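Local coordinates for protein exodeoxyribonuclease III (PDB 2VOA) that acts as an AP endonuclease, cutting DNA at abasic sites, probably with the help of bound magnesium or manganese ions, at residues T104-Q108 with Y119-L124; R229-A235 with L251-V257; E73-F79 with L91-I96. The protein carries 1 engineered substitution. One frame throughout, in Å; residues are numbered along the deposited sequence.

Contact 1 (T104-Q108 with Y119-L124); sequences TYVPQ and YKLQWL. With nucleotides of chain D.
In the beta-alpha-beta unit made of strand 99-105, helix 115-134 and strand 141-144, the chain leaving the first strand is laid against the helix, with Pro107 riding on the indole of Trp123. Pro107 CD sits over one face of the five-membered ring, 3.7 Å from its centroid and 22° off the ring normal, a CH-pi contact displaced toward the rim. Beside it, Pro107 CG approaches the Tyr119 ring obliquely, 4.0 Å from CE2. Val106 divides its two methyls: CG2 meets Trp123 CZ3 at 3.8 Å, while CG1 is turned to Leu124 CD2. At the far end of the indole, Thr104 CB lies at the ring edge, 4.1 Å from Trp123 CH2. The rotation of the indole is further fixed by Asp87 OD2, which is hydrogen-bonded to both Trp123 NE1 and Tyr119 OH.

In this DNase I-like fold the strand end also faces the predicted catalytic site. The CB of Tyr105, a predicted active-site residue, points away from the helix, and its side chain lies close to those of Glu35 and Asn148, predicted magnesium ligands; Tyr105 OH is 3.8 Å from C5' of DC10 of chain D. Gln108 CG comes within 3.6 Å of O3' of the same nucleotide, while its amide is held by Phe110 N and the cysteinesulfonic acid at position 167. Behind this surface runs Lys120, with CG anti to the backbone N (chi1 177°) and the remaining chain extended along the Pro107 carbonyl. Its NZ donates to Gln108 O at 2.8 Å from above the carbonyl plane, 39° out of it. Asn148 O and Val166 O accept from the same NZ, a threefold carbonyl grip likely to stabilise a buried positive charge.

Contact 2 (R229-A235 with L251-V257); sequences RCVDCYA and LVAVFDV
Leu251 enters the pairing opposite Ala235, its CD1 lying 3.5 Å from Tyr234 O. Val252 is bonded in both directions to the Tyr234 backbone, and its CB stands over one face of the Tyr234 ring, 4.0 Å from the centroid, in a CH-pi contact. The ring lies alongside its cross-strand partner, its CG set between the backbone N and the carbonyl carbon (chi1 51°). Cutting the tyrosine back to an alanine would probably leave Val252 CB and both its methyls without the ring that lies against them. Ala253 CB then packs 4.3 Å from Cys233 SG. At Val254 the antiparallel ladder, which adds edge strand 230-235 to a six-stranded mixed sheet, breaks step in a classic beta bulge: Val254 O accepts Val231 N at 2.8 Å and, weakly, Asp232 N, while Val254 N returns a bond to Asp232 O. Phe255 CE2 lies 3.7 Å from Cys230 CB, and the Cys230 sulfur makes an oblique aromatic contact with the ring. Past the strand, Asp256 N gives to Arg229 O at 2.7 Å. In return, Asp256 O receives Arg229 NH1 at 3.0 Å, in the guanidinium plane and nearly straight (167° at the hydrogen). Val257 CG2 rests across Arg229 CD, 3.8 Å away.

Contact 3 (E73-F79 with L91-I96); sequences EPEDVSF and LIRAKI
With CG of Phe79 opposite its carbonyl carbon (chi1 -48°) and CG1 of Ile92 opposite its backbone N (chi1 -172°), the two side chains run alongside each other, and Ile92 CD1 meets the ring edge in plane, 3.7 Å from Phe79 CE2. On the face of the sheet that bears Ser78 and Arg93, Ser78 OG lies 3.6 Å from Arg93 CB. The antiparallel hairpin is laced by two hydrogen-bonded pairs. Ser78 N gives to Arg93 O at 2.8 Å, and Arg93 N gives back to Ser78 O; Glu75 and Lys95 exchange bonds likewise. Between them a beta bulge shifts the register by one residue, with Asp76 in a left-handed backbone conformation. Val77 CG2 packs on Ala94 CB at 4.0 Å, and Pro74 CB on Ile96 CG1 at 3.9 Å. Ile92 and Ile96 also reach strand 63-70 of the other sheet. Arg93 extends beyond the hairpin to a salt bridge with Asp100 and hydrogen bonds with Thr134 and Tyr130. Lys95 NZ stays 6.2 Å from Glu75 OE1, and about as far from Asp76 OD2, which implies that backbone bonds and apolar packing hold the strands while these charges probably add no more than a diffuse attraction.

Followed from the N terminus, the chain makes these contacts in series, contact 3, then contact 1, then contact 2, so none nests in or crosses another. Contact 3 closes the hairpin at the edge of one six-stranded sheet. The next strand, 99-105, lies beside 91-96 in that sheet and leads directly into contact 1, which closes the loop that leads into helix 115-134; the two contacts touch where Thr104 CG2 packs on Leu91 CG at 4.1 Å. Much later, contact 2 closes the connection 236-250, which contains helix 238-241, and sets strand 251-255 between edge strand 230-235 and strand 2-8 of the second sheet, across the chain's centre from contact 1.

Contact 1 (T104-Q108 with Y119-L124)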
loop_
_atom_site.group_PDB
_atom_site.type_symbol
_atom_site.label_atom_id
_atom_site.label_comp_id
_atom_site.label_asym_id
_atom_site.label_seq_id
_atom_site.Cartn_x
_atom_site.Cartn_y
_atom_site.Cartn_z
ATOM N N THR A 104 4.656 -13.017 -24.218
ATOM C CA THR A 104 3.747 -14.030 -23.670
ATOM C C THR A 104 3.816 -14.121 -22.145
ATOM O O THR A 104 4.917 -14.033 -21.535
ATOM C CB THR A 104 4.048 -15.468 -24.220
ATOM O OG1 THR A 104 5.389 -15.815 -23.886
ATOM C CG2 THR A 104 3.885 -15.546 -25.731
ATOM N N TYR A 105 2.650 -14.353 -21.543
ATOM C CA TYR A 105 2.558 -14.730 -20.157
ATOM C C TYR A 105 1.930 -16.125 -20.149
ATOM O O TYR A 105 0.702 -16.277 -20.248
ATOM C CB TYR A 105 1.729 -13.708 -19.340
ATOM C CG TYR A 105 1.494 -14.157 -17.932
ATOM C CD1 TYR A 105 2.567 -14.596 -17.135
ATOM C CD2 TYR A 105 0.198 -14.184 -17.385
ATOM C CE1 TYR A 105 2.366 -15.048 -15.840
ATOM C CE2 TYR A 105 -0.026 -14.629 -16.086
ATOM C CZ TYR A 105 1.059 -15.075 -15.322
ATOM O OH TYR A 105 0.851 -15.528 -14.042
ATOM N N VAL A 106 2.791 -17.142 -20.128
ATOM C CA VAL A 106 2.361 -18.538 -20.256
ATOM C C VAL A 106 1.595 -18.981 -19.014
ATOM O O VAL A 106 1.965 -18.626 -17.911
ATOM C CB VAL A 106 3.611 -19.411 -20.507
ATOM C CG1 VAL A 106 3.274 -20.907 -20.469
ATOM C CG2 VAL A 106 4.279 -18.999 -21.852
ATOM N N PRO A 107 0.499 -19.779 -19.175
ATOM C CA PRO A 107 -0.173 -20.276 -17.942
ATOM C C PRO A 107 0.799 -20.964 -16.966
ATOM O O PRO A 107 1.618 -21.802 -17.359
ATOM C CB PRO A 107 -1.213 -21.281 -18.479
ATOM C CG PRO A 107 -1.546 -20.704 -19.873
ATOM C CD PRO A 107 -0.171 -20.243 -20.397
ATOM N N GLN A 108 0.713 -20.589 -15.697
ATOM C CA GLN A 108 1.628 -21.147 -14.697
ATOM C C GLN A 108 1.388 -22.654 -14.440
ATOM O O GLN A 108 2.341 -23.412 -14.328
ATOM C CB GLN A 108 1.548 -20.343 -13.401
ATOM C CG GLN A 108 2.642 -20.710 -12.409
ATOM C CD GLN A 108 2.180 -21.660 -11.306
ATOM O OE1 GLN A 108 0.986 -21.957 -11.142
ATOM N NE2 GLN A 108 3.136 -22.122 -10.522
ATOM N N TYR A 119 -3.947 -27.502 -19.380
ATOM C CA TYR A 119 -4.145 -26.271 -20.164
ATOM C C TYR A 119 -2.810 -25.584 -20.515
ATOM O O TYR A 119 -2.611 -25.150 -21.658
ATOM C CB TYR A 119 -5.115 -25.299 -19.455
ATOM C CG TYR A 119 -5.471 -24.156 -20.373
ATOM C CD1 TYR A 119 -6.343 -24.362 -21.457
ATOM C CD2 TYR A 119 -4.889 -22.910 -20.213
ATOM C CE1 TYR A 119 -6.656 -23.326 -22.331
ATOM C CE2 TYR A 119 -5.195 -21.850 -21.079
ATOM C CZ TYR A 119 -6.065 -22.081 -22.136
ATOM O OH TYR A 119 -6.365 -21.061 -22.991
ATOM N N LYS A 120 -1.879 -25.557 -19.562
ATOM C CA LYS A 120 -0.523 -25.032 -19.801
ATOM C C LYS A 120 0.169 -25.809 -20.938
ATOM O O LYS A 120 0.766 -25.216 -21.856
ATOM C CB LYS A 120 0.308 -25.117 -18.515
ATOM C CG LYS A 120 1.782 -24.649 -18.683
ATOM C CD LYS A 120 2.496 -24.813 -17.353
ATOM C CE LYS A 120 3.844 -24.141 -17.384
ATOM N NZ LYS A 120 4.430 -24.036 -16.008
ATOM N N LEU A 121 0.106 -27.131 -20.877
ATOM C CA LEU A 121 0.755 -27.967 -21.909
ATOM C C LEU A 121 0.120 -27.697 -23.263
ATOM O O LEU A 121 0.811 -27.519 -24.256
ATOM C CB LEU A 121 0.714 -29.458 -21.549
ATOM C CG LEU A 121 1.433 -29.859 -20.239
ATOM C CD1 LEU A 121 1.257 -31.381 -19.950
ATOM C CD2 LEU A 121 2.915 -29.437 -20.284
ATOM N N GLN A 122 -1.206 -27.651 -23.290
ATOM C CA GLN A 122 -1.909 -27.345 -24.527
ATOM C C GLN A 122 -1.529 -25.960 -25.071
ATOM O O GLN A 122 -1.425 -25.779 -26.286
ATOM C CB GLN A 122 -3.419 -27.487 -24.297
ATOM C CG GLN A 122 -3.826 -28.934 -24.075
ATOM C CD GLN A 122 -5.197 -29.083 -23.426
ATOM O OE1 GLN A 122 -5.530 -30.149 -22.897
ATOM N NE2 GLN A 122 -5.991 -28.023 -23.456
ATOM N N TRP A 123 -1.321 -24.982 -24.174
ATOM C CA TRP A 123 -0.972 -23.597 -24.548
ATOM C C TRP A 123 0.399 -23.569 -25.210
ATOM O O TRP A 123 0.578 -22.953 -26.262
ATOM C CB TRP A 123 -0.936 -22.703 -23.311
ATOM C CG TRP A 123 -1.348 -21.259 -23.560
ATOM C CD1 TRP A 123 -2.624 -20.767 -23.529
ATOM C CD2 TRP A 123 -0.496 -20.144 -23.886
ATOM N NE1 TRP A 123 -2.623 -19.416 -23.795
ATOM C CE2 TRP A 123 -1.335 -19.001 -24.014
ATOM C CE3 TRP A 123 0.894 -19.992 -24.068
ATOM C CZ2 TRP A 123 -0.828 -17.713 -24.323
ATOM C CZ3 TRP A 123 1.398 -18.714 -24.363
ATOM C CH2 TRP A 123 0.538 -17.594 -24.490
ATOM N N LEU A 124 1.351 -24.297 -24.614
ATOM C CA LEU A 124 2.695 -24.409 -25.199
ATOM C C LEU A 124 2.673 -25.116 -26.564
ATOM O O LEU A 124 3.417 -24.728 -27.469
ATOM C CB LEU A 124 3.666 -25.103 -24.230
ATOM C CG LEU A 124 4.073 -24.247 -23.014
ATOM C CD1 LEU A 124 4.790 -25.162 -22.022
ATOM C CD2 LEU A 124 4.942 -23.013 -23.419
ATOM P P DC D 10 -2.975 -18.471 -11.409
ATOM O OP1 DC D 10 -2.942 -18.024 -12.830
ATOM O OP2 DC D 10 -3.275 -19.890 -11.058
ATOM O "O5'" DC D 10 -1.568 -18.116 -10.779
ATOM C "C5'" DC D 10 -0.984 -16.849 -11.013
ATOM C "C4'" DC D 10 0.271 -16.788 -10.177
ATOM O "O4'" DC D 10 -0.080 -16.744 -8.775
ATOM C "C3'" DC D 10 1.175 -18.007 -10.310
ATOM O "O3'" DC D 10 2.461 -17.568 -10.659
ATOM C "C2'" DC D 10 1.187 -18.683 -8.937
ATOM C "C1'" DC D 10 0.873 -17.486 -8.042
ATOM N N1 DC D 10 0.296 -17.765 -6.690
ATOM C C2 DC D 10 0.786 -17.004 -5.612
ATOM O O2 DC D 10 1.676 -16.160 -5.803
ATOM N N3 DC D 10 0.270 -17.214 -4.374
ATOM C C4 DC D 10 -0.686 -18.123 -4.192
ATOM N N4 DC D 10 -1.135 -18.276 -2.941
ATOM C C5 DC D 10 -1.203 -18.916 -5.275
ATOM C C6 DC D 10 -0.693 -18.699 -6.501
#

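Contact 2 (R229-A235 with L251-V257)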
loop_
_atom_site.group_PDB
_atom_site.type_symbol
_atom_site.label_atom_id
_atom_site.label_comp_id
_atom_site.label_asym_id
_atom_site.label_seq_id
_atom_site.Cartn_x
_atom_site.Cartn_y
_atom_site.Cartn_z
ATOM N N ARG A 229 23.934 -11.047 -32.938
ATOM C CA ARG A 229 24.287 -9.666 -32.566
ATOM C C ARG A 229 24.111 -9.383 -31.062
ATOM O O ARG A 229 24.368 -8.266 -30.603
ATOM C CB ARG A 229 23.463 -8.680 -33.419
ATOM C CG ARG A 229 23.923 -8.646 -34.878
ATOM C CD ARG A 229 23.054 -7.717 -35.715
ATOM N NE ARG A 229 23.470 -7.733 -37.125
ATOM C CZ ARG A 229 24.225 -6.815 -37.719
ATOM N NH1 ARG A 229 24.674 -5.750 -37.056
ATOM N NH2 ARG A 229 24.530 -6.965 -39.001
ATOM N N CYS A 230 23.728 -10.400 -30.278
ATOM C CA CYS A 230 23.534 -10.179 -28.839
ATOM C C CYS A 230 24.888 -10.053 -28.161
ATOM O O CYS A 230 25.699 -10.990 -28.249
ATOM C CB CYS A 230 22.732 -11.302 -28.168
ATOM S SG CYS A 230 22.435 -10.934 -26.430
ATOM N N VAL A 231 25.128 -8.914 -27.509
ATOM C CA VAL A 231 26.417 -8.653 -26.858
ATOM C C VAL A 231 26.351 -8.652 -25.322
ATOM O O VAL A 231 27.390 -8.714 -24.654
ATOM C CB VAL A 231 27.069 -7.350 -27.376
ATOM C CG1 VAL A 231 27.500 -7.502 -28.838
ATOM C CG2 VAL A 231 26.125 -6.166 -27.165
ATOM N N ASP A 232 25.145 -8.598 -24.774
ATOM C CA ASP A 232 24.966 -8.665 -23.317
ATOM C C ASP A 232 23.543 -9.108 -22.968
ATOM O O ASP A 232 22.622 -8.956 -23.768
ATOM C CB ASP A 232 25.267 -7.315 -22.676
ATOM C CG ASP A 232 25.647 -7.444 -21.191
ATOM O OD1 ASP A 232 25.801 -8.591 -20.678
ATOM O OD2 ASP A 232 25.824 -6.392 -20.552
ATOM N N CYS A 233 23.392 -9.708 -21.786
ATOM C CA CYS A 233 22.099 -10.093 -21.267
ATOM C C CYS A 233 22.313 -10.309 -19.780
ATOM O O CYS A 233 23.318 -10.904 -19.371
ATOM C CB CYS A 233 21.588 -11.365 -21.931
ATOM S SG CYS A 233 19.912 -11.854 -21.423
ATOM N N TYR A 234 21.405 -9.777 -18.980
ATOM C CA TYR A 234 21.540 -9.860 -17.529
ATOM C C TYR A 234 20.198 -9.615 -16.856
ATOM O O TYR A 234 19.289 -9.027 -17.453
ATOM C CB TYR A 234 22.556 -8.821 -17.030
ATOM C CG TYR A 234 22.295 -7.412 -17.542
ATOM C CD1 TYR A 234 21.469 -6.530 -16.837
ATOM C CD2 TYR A 234 22.869 -6.967 -18.750
ATOM C CE1 TYR A 234 21.230 -5.225 -17.312
ATOM C CE2 TYR A 234 22.629 -5.677 -19.239
ATOM C CZ TYR A 234 21.823 -4.808 -18.515
ATOM O OH TYR A 234 21.614 -3.539 -19.025
ATOM N N ALA A 235 20.090 -10.080 -15.613
ATOM C CA ALA A 235 18.938 -9.803 -14.765
ATOM C C ALA A 235 19.303 -8.663 -13.837
ATOM O O ALA A 235 20.383 -8.661 -13.244
ATOM C CB ALA A 235 18.508 -11.059 -13.965
ATOM N N LEU A 251 14.687 -8.708 -17.016
ATOM C CA LEU A 251 15.726 -9.397 -17.760
ATOM C C LEU A 251 15.986 -8.510 -18.988
ATOM O O LEU A 251 15.024 -8.092 -19.656
ATOM C CB LEU A 251 15.274 -10.814 -18.154
ATOM C CG LEU A 251 16.291 -11.644 -18.944
ATOM C CD1 LEU A 251 17.519 -11.962 -18.079
ATOM C CD2 LEU A 251 15.614 -12.927 -19.493
ATOM N N VAL A 252 17.262 -8.187 -19.226
ATOM C CA VAL A 252 17.672 -7.182 -20.229
ATOM C C VAL A 252 18.606 -7.837 -21.243
ATOM O O VAL A 252 19.501 -8.597 -20.852
ATOM C CB VAL A 252 18.406 -5.975 -19.568
ATOM C CG1 VAL A 252 18.717 -4.870 -20.599
ATOM C CG2 VAL A 252 17.581 -5.405 -18.399
ATOM N N ALA A 253 18.392 -7.576 -22.534
ATOM C CA ALA A 253 19.341 -8.016 -23.567
ATOM C C ALA A 253 19.724 -6.825 -24.428
ATOM O O ALA A 253 18.884 -5.945 -24.696
ATOM C CB ALA A 253 18.702 -9.099 -24.453
ATOM N N VAL A 254 20.985 -6.804 -24.846
ATOM C CA VAL A 254 21.553 -5.750 -25.687
ATOM C C VAL A 254 22.108 -6.384 -26.969
ATOM O O VAL A 254 22.829 -7.398 -26.923
ATOM C CB VAL A 254 22.633 -4.932 -24.949
ATOM C CG1 VAL A 254 23.169 -3.803 -25.841
ATOM C CG2 VAL A 254 22.087 -4.367 -23.614
ATOM N N PHE A 255 21.725 -5.785 -28.104
ATOM C CA PHE A 255 22.099 -6.250 -29.448
ATOM C C PHE A 255 22.887 -5.178 -30.206
ATOM O O PHE A 255 22.588 -3.971 -30.111
ATOM C CB PHE A 255 20.831 -6.628 -30.230
ATOM C CG PHE A 255 19.988 -7.648 -29.526
ATOM C CD1 PHE A 255 19.013 -7.269 -28.582
ATOM C CD2 PHE A 255 20.195 -9.011 -29.786
ATOM C CE1 PHE A 255 18.230 -8.248 -27.925
ATOM C CE2 PHE A 255 19.408 -10.012 -29.125
ATOM C CZ PHE A 255 18.448 -9.610 -28.172
ATOM N N ASP A 256 23.865 -5.645 -30.983
ATOM C CA ASP A 256 24.745 -4.813 -31.783
ATOM C C ASP A 256 24.025 -4.499 -33.103
ATOM O O ASP A 256 24.326 -5.067 -34.153
ATOM C CB ASP A 256 26.030 -5.609 -32.023
ATOM C CG ASP A 256 27.275 -4.759 -32.011
ATOM O OD1 ASP A 256 28.366 -5.365 -32.170
ATOM O OD2 ASP A 256 27.180 -3.507 -31.885
ATOM N N VAL A 257 23.051 -3.596 -33.007
ATOM C CA VAL A 257 22.175 -3.209 -34.114
ATOM C C VAL A 257 22.068 -1.678 -34.078
ATOM O O VAL A 257 22.174 -0.950 -35.096
ATOM C CB VAL A 257 20.763 -3.806 -33.904
ATOM C CG1 VAL A 257 19.769 -3.293 -34.949
ATOM C CG2 VAL A 257 20.796 -5.324 -33.900
ATOM O OXT VAL A 257 21.853 -1.149 -32.967
#

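Contact 3 (E73-F79 with L91-I96)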
loop_
_atom_site.group_PDB
_atom_site.type_symbol
_atom_site.label_atom_id
_atom_site.label_comp_id
_atom_site.label_asym_id
_atom_site.label_seq_id
_atom_site.Cartn_x
_atom_site.Cartn_y
_atom_site.Cartn_z
ATOM N N GLU A 73 6.901 3.991 -32.181
ATOM C CA GLU A 73 5.487 3.626 -32.216
ATOM C C GLU A 73 5.255 2.198 -32.729
ATOM O O GLU A 73 5.646 1.871 -33.858
ATOM C CB GLU A 73 4.687 4.635 -33.049
ATOM C CG GLU A 73 3.203 4.420 -32.949
ATOM C CD GLU A 73 2.418 5.533 -33.603
ATOM O OE1 GLU A 73 2.982 6.244 -34.462
ATOM O OE2 GLU A 73 1.234 5.702 -33.258
ATOM N N PRO A 74 4.639 1.339 -31.892
ATOM C CA PRO A 74 4.311 -0.016 -32.337
ATOM C C PRO A 74 3.343 -0.024 -33.524
ATOM O O PRO A 74 2.440 0.834 -33.620
ATOM C CB PRO A 74 3.634 -0.631 -31.110
ATOM C CG PRO A 74 4.208 0.113 -29.957
ATOM C CD PRO A 74 4.291 1.525 -30.467
ATOM N N GLU A 75 3.581 -0.946 -34.451
ATOM C CA GLU A 75 2.689 -1.176 -35.596
ATOM C C GLU A 75 2.195 -2.610 -35.605
ATOM O O GLU A 75 2.762 -3.481 -34.922
ATOM C CB GLU A 75 3.421 -0.936 -36.914
ATOM C CG GLU A 75 4.661 -0.108 -36.776
ATOM C CD GLU A 75 5.195 0.384 -38.097
ATOM O OE1 GLU A 75 5.378 -0.441 -39.016
ATOM O OE2 GLU A 75 5.467 1.591 -38.181
ATOM N N ASP A 76 1.133 -2.851 -36.378
ATOM C CA ASP A 76 0.650 -4.216 -36.618
ATOM C C ASP A 76 0.426 -4.969 -35.306
ATOM O O ASP A 76 0.892 -6.106 -35.128
ATOM C CB ASP A 76 1.633 -4.985 -37.520
ATOM C CG ASP A 76 1.843 -4.313 -38.881
ATOM O OD1 ASP A 76 0.896 -3.708 -39.428
ATOM O OD2 ASP A 76 2.971 -4.395 -39.407
ATOM N N VAL A 77 -0.270 -4.320 -34.376
ATOM C CA VAL A 77 -0.449 -4.868 -33.030
ATOM C C VAL A 77 -1.538 -5.939 -33.064
ATOM O O VAL A 77 -2.616 -5.731 -33.656
ATOM C CB VAL A 77 -0.840 -3.760 -32.022
ATOM C CG1 VAL A 77 -1.023 -4.329 -30.629
ATOM C CG2 VAL A 77 0.194 -2.635 -32.008
ATOM N N SER A 78 -1.245 -7.093 -32.464
ATOM C CA SER A 78 -2.258 -8.158 -32.332
ATOM C C SER A 78 -2.251 -8.740 -30.922
ATOM O O SER A 78 -1.258 -8.623 -30.206
ATOM C CB SER A 78 -2.079 -9.252 -33.397
ATOM O OG SER A 78 -0.854 -9.943 -33.230
ATOM N N PHE A 79 -3.374 -9.361 -30.543
ATOM C CA PHE A 79 -3.560 -9.910 -29.193
ATOM C C PHE A 79 -3.976 -11.372 -29.265
ATOM O O PHE A 79 -4.835 -11.763 -30.083
ATOM C CB PHE A 79 -4.675 -9.157 -28.427
ATOM C CG PHE A 79 -4.565 -7.650 -28.485
ATOM C CD1 PHE A 79 -5.592 -6.887 -29.062
ATOM C CD2 PHE A 79 -3.437 -6.990 -28.004
ATOM C CE1 PHE A 79 -5.481 -5.488 -29.132
ATOM C CE2 PHE A 79 -3.334 -5.592 -28.070
ATOM C CZ PHE A 79 -4.340 -4.857 -28.622
ATOM N N LEU A 91 -0.976 -12.653 -24.474
ATOM C CA LEU A 91 -0.062 -12.559 -25.608
ATOM C C LEU A 91 -0.354 -11.264 -26.328
ATOM O O LEU A 91 -1.494 -11.020 -26.717
ATOM C CB LEU A 91 -0.246 -13.751 -26.565
ATOM C CG LEU A 91 0.701 -13.934 -27.764
ATOM C CD1 LEU A 91 0.628 -15.348 -28.292
ATOM C CD2 LEU A 91 0.443 -12.945 -28.955
ATOM N N ILE A 92 0.689 -10.460 -26.493
ATOM C CA ILE A 92 0.589 -9.233 -27.283
ATOM C C ILE A 92 1.778 -9.204 -28.225
ATOM O O ILE A 92 2.914 -9.541 -27.825
ATOM C CB ILE A 92 0.487 -7.954 -26.377
ATOM C CG1 ILE A 92 0.172 -6.695 -27.208
ATOM C CG2 ILE A 92 1.737 -7.776 -25.480
ATOM C CD1 ILE A 92 -0.027 -5.440 -26.370
ATOM N N ARG A 93 1.510 -8.837 -29.477
ATOM C CA ARG A 93 2.530 -8.852 -30.513
ATOM C C ARG A 93 2.499 -7.563 -31.319
ATOM O O ARG A 93 1.440 -7.042 -31.578
ATOM C CB ARG A 93 2.281 -10.025 -31.437
ATOM C CG ARG A 93 3.252 -10.124 -32.611
ATOM C CD ARG A 93 3.117 -11.471 -33.220
ATOM N NE ARG A 93 4.236 -11.835 -34.084
ATOM C CZ ARG A 93 4.267 -12.972 -34.767
ATOM N NH1 ARG A 93 3.257 -13.832 -34.646
ATOM N NH2 ARG A 93 5.297 -13.264 -35.548
ATOM N N ALA A 94 3.667 -7.070 -31.702
ATOM C CA ALA A 94 3.762 -5.827 -32.459
ATOM C C ALA A 94 5.062 -5.792 -33.225
ATOM O O ALA A 94 6.034 -6.421 -32.821
ATOM C CB ALA A 94 3.667 -4.616 -31.524
ATOM N N LYS A 95 5.082 -5.048 -34.331
ATOM C CA LYS A 95 6.331 -4.700 -34.972
ATOM C C LYS A 95 6.772 -3.355 -34.371
ATOM O O LYS A 95 6.048 -2.343 -34.470
ATOM C CB LYS A 95 6.120 -4.559 -36.484
ATOM C CG LYS A 95 7.417 -4.442 -37.300
ATOM C CD LYS A 95 7.066 -4.114 -38.738
ATOM C CE LYS A 95 8.281 -4.080 -39.651
ATOM N NZ LYS A 95 9.073 -5.331 -39.528
ATOM N N ILE A 96 7.940 -3.354 -33.733
ATOM C CA ILE A 96 8.446 -2.160 -33.038
ATOM C C ILE A 96 9.876 -1.902 -33.479
ATOM O O ILE A 96 10.740 -2.774 -33.290
ATOM C CB ILE A 96 8.409 -2.347 -31.501
ATOM C CG1 ILE A 96 6.969 -2.642 -31.065
ATOM C CG2 ILE A 96 8.935 -1.118 -30.786
ATOM C CD1 ILE A 96 6.809 -3.073 -29.621
#